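Local coordinates for protein diaminopimelate decarboxylase (Phaeodactylum tricornutum, PDB 7JPJ) that probably catalyses the pyridoxal-phosphate-dependent decarboxylation of diaminopimelate to lysine, working as a dimer, at residues A[430-433]-A[434-437]; A[210-213]-A[214-217]; A[111-114]-A[115-118]. All blocks are in the same frame, centred on the assembly; numbering follows the deposited sequence.

In the fold
From the N terminus, contact 3 (111-118) comes first, at the end of helix 110-116, where the chain turns into strand 119-122 of the pyridoxal-binding barrel. Contact 2 (210-217) follows on helix 210-222 of the same barrel, in the crossover between strands 196-201 and 232-234; its centre is about 34 Å from that of contact 3. Contact 1 (430-437) lies near the C terminus, after the mixed sheet that accompanies the barrel, and faces the second subunit. Each is a local contact within eight consecutive residues and closes no long loop, and the three run in series without nesting or crossing. Contacts 1 and 2 sit on opposite sides of the chain's centre, about 49 Å apart between centres.

Contact 1: A[430-433]-A[434-437]; sequences LSQI and YENE. With SO4 (sulfate ion), chain E.
L430 and Y434 meet where the weakly bonded helix 430-433 gives way to a type I beta turn from Y434 to E437. I433 N donates to L430 O at 3.0 Å, and the beta turn is closed by a weak bond from E437 N to Y434 O. At the other end, L430 N donates to sulfate O2 at 3.0 Å, the ion probably from the crystallisation liquor. Y434 has CG set between its backbone N and carbonyl carbon (chi1 47°), which folds the ring back along the preceding turn. Its CE2 lies 4.1 Å from L430 CG, and S431 CA comes over one ring face, which suits a broad aromatic. This C-terminal tail belongs to the interface of the obligate dimer: Y434 OH hydrogen-bonds D91 of the second subunit, and E437 makes a salt bridge to its R88. With a phenylalanine in place of Y434, that D91 would probably be left without its hydroxyl partner and this link across the dimer lost. Q432 and E435 lie side by side, aliphatic Q432 CG 3.8 Å from E435 OE1 and the amide and carboxylate planes 88° apart; the amide bonds T429 N through OE1 and N436 of the second subunit through NE2.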
loop_
_atom_site.group_PDB
_atom_site.type_symbol
_atom_site.label_atom_id
_atom_site.label_comp_id
_atom_site.label_asym_id
_atom_site.label_seq_id
_atom_site.Cartn_x
_atom_site.Cartn_y
_atom_site.Cartn_z
ATOM N N LEU A 430 -18.266 4.671 6.347
ATOM C CA LEU A 430 -18.241 3.327 5.782
ATOM C C LEU A 430 -18.871 3.296 4.397
ATOM O O LEU A 430 -18.312 2.702 3.467
ATOM C CB LEU A 430 -18.955 2.353 6.718
ATOM C CG LEU A 430 -19.051 0.914 6.208
ATOM C CD1 LEU A 430 -17.672 0.281 6.134
ATOM C CD2 LEU A 430 -19.987 0.092 7.082
ATOM N N SER A 431 -20.029 3.939 4.234
ATOM C CA SER A 431 -20.722 3.900 2.950
ATOM C C SER A 431 -19.916 4.578 1.845
ATOM O O SER A 431 -20.076 4.236 0.669
ATOM C CB SER A 431 -22.107 4.536 3.083
ATOM O OG SER A 431 -22.097 5.890 2.659
ATOM N N GLN A 432 -19.039 5.524 2.194
ATOM C CA GLN A 432 -18.190 6.157 1.188
ATOM C C GLN A 432 -17.160 5.200 0.600
ATOM O O GLN A 432 -16.659 5.448 -0.501
ATOM C CB GLN A 432 -17.465 7.363 1.781
ATOM C CG GLN A 432 -18.301 8.620 1.883
ATOM C CD GLN A 432 -17.603 9.701 2.679
ATOM O OE1 GLN A 432 -17.124 9.456 3.787
ATOM N NE2 GLN A 432 -17.527 10.901 2.113
ATOM N N ILE A 433 -16.832 4.119 1.311
ATOM C CA ILE A 433 -15.812 3.190 0.834
ATOM C C ILE A 433 -16.295 2.444 -0.407
ATOM O O ILE A 433 -15.515 2.190 -1.333
ATOM C CB ILE A 433 -15.408 2.222 1.962
ATOM C CG1 ILE A 433 -14.937 3.002 3.192
ATOM C CG2 ILE A 433 -14.323 1.270 1.492
ATOM C CD1 ILE A 433 -14.518 2.125 4.351
ATOM N N TYR A 434 -17.576 2.082 -0.452
ATOM C CA TYR A 434 -18.140 1.376 -1.597
ATOM C C TYR A 434 -19.252 2.187 -2.256
ATOM O O TYR A 434 -20.239 1.638 -2.746
ATOM C CB TYR A 434 -18.645 -0.011 -1.202
ATOM C CG TYR A 434 -19.492 -0.076 0.055
ATOM C CD1 TYR A 434 -20.869 0.100 0.002
ATOM C CD2 TYR A 434 -18.916 -0.353 1.288
ATOM C CE1 TYR A 434 -21.645 0.028 1.145
ATOM C CE2 TYR A 434 -19.684 -0.427 2.437
ATOM C CZ TYR A 434 -21.047 -0.238 2.359
ATOM O OH TYR A 434 -21.814 -0.313 3.501
ATOM N N GLU A 435 -19.090 3.510 -2.291
ATOM C CA GLU A 435 -20.089 4.391 -2.884
ATOM C C GLU A 435 -20.088 4.369 -4.409
ATOM O O GLU A 435 -21.019 4.906 -5.019
ATOM C CB GLU A 435 -19.877 5.826 -2.392
ATOM C CG GLU A 435 -18.676 6.518 -3.014
ATOM C CD GLU A 435 -18.416 7.891 -2.426
ATOM O OE1 GLU A 435 -19.334 8.458 -1.793
ATOM O OE2 GLU A 435 -17.290 8.402 -2.601
ATOM N N ASN A 436 -19.076 3.775 -5.040
ATOM C CA ASN A 436 -19.020 3.673 -6.492
ATOM C C ASN A 436 -19.350 2.272 -6.993
ATOM O O ASN A 436 -19.229 2.011 -8.194
ATOM C CB ASN A 436 -17.645 4.104 -7.001
ATOM C CG ASN A 436 -17.448 5.602 -6.936
ATOM O OD1 ASN A 436 -18.411 6.360 -6.832
ATOM N ND2 ASN A 436 -16.197 6.039 -6.996
ATOM N N GLU A 437 -19.765 1.370 -6.109
ATOM C CA GLU A 437 -20.147 0.030 -6.521
ATOM C C GLU A 437 -21.540 0.041 -7.140
ATOM O O GLU A 437 -22.417 0.811 -6.739
ATOM C CB GLU A 437 -20.104 -0.931 -5.332
ATOM C CG GLU A 437 -18.708 -1.446 -5.019
ATOM C CD GLU A 437 -18.662 -2.326 -3.783
ATOM O OE1 GLU A 437 -19.741 -2.708 -3.279
ATOM O OE2 GLU A 437 -17.545 -2.636 -3.315
HETATM S S SO4 E . -19.852 5.058 9.840
HETATM O O1 SO4 E . -19.873 5.613 11.194
HETATM O O2 SO4 E . -18.727 5.629 9.104
HETATM O O3 SO4 E . -19.699 3.603 9.906
HETATM O O4 SO4 E . -21.108 5.378 9.162
#

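Contact 2: A[210-213]-A[214-217]; sequences PEIW and QQVA
V216 fits against the carbonyls of I212 and W213, one turn back on helix 210-222. Its CB rests 3.4 Å from W213 O. From there the side chain forks: CG2 stays close, 3.4 Å from I212 O, whereas CG1, anti to the backbone N (chi1 160°), comes within this stretch no closer than 4.1 Å to W213 O. A beta-branched residue thus covers this piece of helical backbone with methyl groups on a buried side. Beneath it three alpha-helical bonds hold the main chain: V216 N donates to I212 O at 2.9 Å, A217 N to W213 O at 3.0 Å and Q214 N to P210 O at 3.1 Å. P210, lacking an N-H, fits the first turn of a helix. The segment lies in the beta-alpha-beta crossover between strands 196-201 and 232-234, on the outside of the barrel. The buried indole of W213 stacks on Y239, packs against I255 and V259 of helix 252-270, and has its NE1 satisfied by G207 O. Toward solvent, E211 and the partly exposed Q214 run alongside each other, pointing the same way, carboxylate and amide planes 58° apart. W213, V216 and A217 are buried, while E211 and Q215 are exposed, as in an amphipathic helix, although I212 is exposed too. E211 sits at the N-terminal end, where the helix dipole would probably favour its negative charge.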
loop_
_atom_site.group_PDB
_atom_site.type_symbol
_atom_site.label_atom_id
_atom_site.label_comp_id
_atom_site.label_asym_id
_atom_site.label_seq_id
_atom_site.Cartn_x
_atom_site.Cartn_y
_atom_site.Cartn_z
ATOM N N PRO A 210 28.316 16.468 0.710
ATOM C CA PRO A 210 28.392 17.617 -0.204
ATOM C C PRO A 210 29.136 17.310 -1.491
ATOM O O PRO A 210 28.784 17.858 -2.544
ATOM C CB PRO A 210 29.117 18.681 0.633
ATOM C CG PRO A 210 28.896 18.267 2.053
ATOM C CD PRO A 210 28.879 16.771 2.037
ATOM N N GLU A 211 30.149 16.441 -1.445
ATOM C CA GLU A 211 30.913 16.115 -2.642
ATOM C C GLU A 211 30.159 15.189 -3.591
ATOM O O GLU A 211 30.529 15.098 -4.768
ATOM C CB GLU A 211 32.258 15.493 -2.250
ATOM C CG GLU A 211 33.364 15.503 -3.328
ATOM C CD GLU A 211 33.624 16.854 -4.009
ATOM O OE1 GLU A 211 34.463 16.878 -4.938
ATOM O OE2 GLU A 211 33.056 17.895 -3.606
ATOM N N ILE A 212 29.118 14.502 -3.116
ATOM C CA ILE A 212 28.267 13.740 -4.023
ATOM C C ILE A 212 27.299 14.669 -4.744
ATOM O O ILE A 212 27.058 14.524 -5.948
ATOM C CB ILE A 212 27.527 12.626 -3.257
ATOM C CG1 ILE A 212 28.504 11.533 -2.812
ATOM C CG2 ILE A 212 26.400 12.035 -4.104
ATOM C CD1 ILE A 212 29.455 11.071 -3.896
ATOM N N TRP A 213 26.747 15.649 -4.023
ATOM C CA TRP A 213 25.797 16.576 -4.627
ATOM C C TRP A 213 26.465 17.487 -5.644
ATOM O O TRP A 213 25.833 17.878 -6.632
ATOM C CB TRP A 213 25.108 17.399 -3.540
ATOM C CG TRP A 213 24.089 16.608 -2.790
ATOM C CD1 TRP A 213 24.274 15.930 -1.619
ATOM C CD2 TRP A 213 22.726 16.387 -3.170
ATOM N NE1 TRP A 213 23.108 15.306 -1.245
ATOM C CE2 TRP A 213 22.142 15.572 -2.180
ATOM C CE3 TRP A 213 21.942 16.803 -4.250
ATOM C CZ2 TRP A 213 20.811 15.167 -2.237
ATOM C CZ3 TRP A 213 20.620 16.400 -4.305
ATOM C CH2 TRP A 213 20.069 15.588 -3.306
ATOM N N GLN A 214 27.734 17.832 -5.427
ATOM C CA GLN A 214 28.454 18.623 -6.419
ATOM C C GLN A 214 28.659 17.830 -7.705
ATOM O O GLN A 214 28.534 18.379 -8.807
ATOM C CB GLN A 214 29.790 19.092 -5.845
ATOM C CG GLN A 214 30.638 19.875 -6.831
ATOM C CD GLN A 214 31.878 19.118 -7.249
ATOM O OE1 GLN A 214 32.648 18.652 -6.407
ATOM N NE2 GLN A 214 32.070 18.972 -8.556
ATOM N N GLN A 215 28.964 16.535 -7.588
ATOM C CA GLN A 215 29.061 15.697 -8.779
ATOM C C GLN A 215 27.706 15.506 -9.442
ATOM O O GLN A 215 27.630 15.389 -10.670
ATOM C CB GLN A 215 29.670 14.342 -8.426
ATOM C CG GLN A 215 31.177 14.308 -8.550
ATOM C CD GLN A 215 31.795 13.185 -7.750
ATOM O OE1 GLN A 215 32.144 13.355 -6.579
ATOM N NE2 GLN A 215 31.934 12.023 -8.378
ATOM N N VAL A 216 26.632 15.466 -8.652
ATOM C CA VAL A 216 25.288 15.428 -9.220
ATOM C C VAL A 216 25.047 16.663 -10.079
ATOM O O VAL A 216 24.544 16.572 -11.206
ATOM C CB VAL A 216 24.238 15.303 -8.100
ATOM C CG1 VAL A 216 22.869 15.746 -8.591
ATOM C CG2 VAL A 216 24.184 13.874 -7.576
ATOM N N ALA A 217 25.423 17.837 -9.565
ATOM C CA ALA A 217 25.177 19.081 -10.288
ATOM C C ALA A 217 26.036 19.174 -11.544
ATOM O O ALA A 217 25.543 19.539 -12.617
ATOM C CB ALA A 217 25.428 20.280 -9.374
#

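Contact 3: A[111-114]-A[115-118]; sequences AALV and DMGV
L113 and V118 meet in a Schellman motif that ends helix 110-116 and turns the chain into strand 119-122 of the barrel. Two bonds define it: V118 N donates to L113 O at 3.2 Å, and G117 N to V114 O at 3.1 Å, the latter donor standing above the carbonyl plane. The reversal needs a positive phi at G117 (119°), where a CB would be jammed against the preceding carbonyl oxygen, so glycine fits. The apolar pair usual in this motif is present and buried, with L113 CB 4.2 Å from V118 CG2. M116 adds to it: its chain bends at chi3 (-44°) and brings CE to 3.8 Å from L113 CD2, the two side chains crossing at a slant. One turn earlier the helix is still regular, D115 N donating to A111 O at 3.0 Å. In the next shell, helix 83-91 backs the apolar group, V86 touching both L113 and V118, and M90 touching M116. On another side V114 packs on F131 and Y135, and the Y135 hydroxyl hydrogen-bonds D115 OD1. Across the turn itself, V114 CA points its hydrogen at V118 O, 3.6 Å away and nearly straight at 165°.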
loop_
_atom_site.group_PDB
_atom_site.type_symbol
_atom_site.label_atom_id
_atom_site.label_comp_id
_atom_site.label_asym_id
_atom_site.label_seq_id
_atom_site.Cartn_x
_atom_site.Cartn_y
_atom_site.Cartn_z
ATOM N N ALA A 111 -2.455 18.885 -23.199
ATOM C CA ALA A 111 -2.483 20.143 -23.940
ATOM C C ALA A 111 -3.335 21.184 -23.227
ATOM O O ALA A 111 -2.996 22.374 -23.219
ATOM C CB ALA A 111 -3.000 19.904 -25.358
ATOM N N ALA A 112 -4.445 20.758 -22.622
ATOM C CA ALA A 112 -5.275 21.690 -21.866
ATOM C C ALA A 112 -4.509 22.269 -20.684
ATOM O O ALA A 112 -4.607 23.468 -20.395
ATOM C CB ALA A 112 -6.549 20.991 -21.392
ATOM N N LEU A 113 -3.731 21.432 -19.993
ATOM C CA LEU A 113 -2.950 21.910 -18.857
ATOM C C LEU A 113 -1.850 22.867 -19.302
ATOM O O LEU A 113 -1.637 23.911 -18.674
ATOM C CB LEU A 113 -2.360 20.724 -18.093
ATOM C CG LEU A 113 -3.350 19.635 -17.667
ATOM C CD1 LEU A 113 -2.629 18.470 -17.008
ATOM C CD2 LEU A 113 -4.414 20.198 -16.737
ATOM N N VAL A 114 -1.145 22.532 -20.388
ATOM C CA VAL A 114 -0.068 23.393 -20.869
ATOM C C VAL A 114 -0.616 24.757 -21.274
ATOM O O VAL A 114 0.038 25.789 -21.075
ATOM C CB VAL A 114 0.684 22.714 -22.031
ATOM C CG1 VAL A 114 1.806 23.609 -22.539
ATOM C CG2 VAL A 114 1.240 21.371 -21.591
ATOM N N ASP A 115 -1.830 24.786 -21.830
ATOM C CA ASP A 115 -2.421 26.053 -22.250
ATOM C C ASP A 115 -2.693 26.974 -21.069
ATOM O O ASP A 115 -2.592 28.200 -21.202
ATOM C CB ASP A 115 -3.710 25.797 -23.028
ATOM C CG ASP A 115 -3.454 25.195 -24.393
ATOM O OD1 ASP A 115 -2.326 25.344 -24.907
ATOM O OD2 ASP A 115 -4.383 24.577 -24.951
ATOM N N MET A 116 -3.040 26.415 -19.910
ATOM C CA MET A 116 -3.302 27.234 -18.734
ATOM C C MET A 116 -2.033 27.779 -18.091
ATOM O O MET A 116 -2.127 28.660 -17.230
ATOM C CB MET A 116 -4.097 26.432 -17.702
ATOM C CG MET A 116 -5.594 26.424 -17.946
ATOM S SD MET A 116 -6.465 25.269 -16.867
ATOM C CE MET A 116 -5.401 23.832 -16.968
ATOM N N GLY A 117 -0.860 27.283 -18.480
ATOM C CA GLY A 117 0.387 27.794 -17.942
ATOM C C GLY A 117 1.213 26.756 -17.211
ATOM O O GLY A 117 2.210 27.091 -16.566
ATOM N N VAL A 118 0.812 25.494 -17.301
ATOM C CA VAL A 118 1.547 24.411 -16.656
ATOM C C VAL A 118 2.789 24.096 -17.476
ATOM O O VAL A 118 2.702 23.829 -18.681
ATOM C CB VAL A 118 0.658 23.168 -16.494
ATOM C CG1 VAL A 118 1.486 21.978 -16.036
ATOM C CG2 VAL A 118 -0.474 23.450 -15.517
#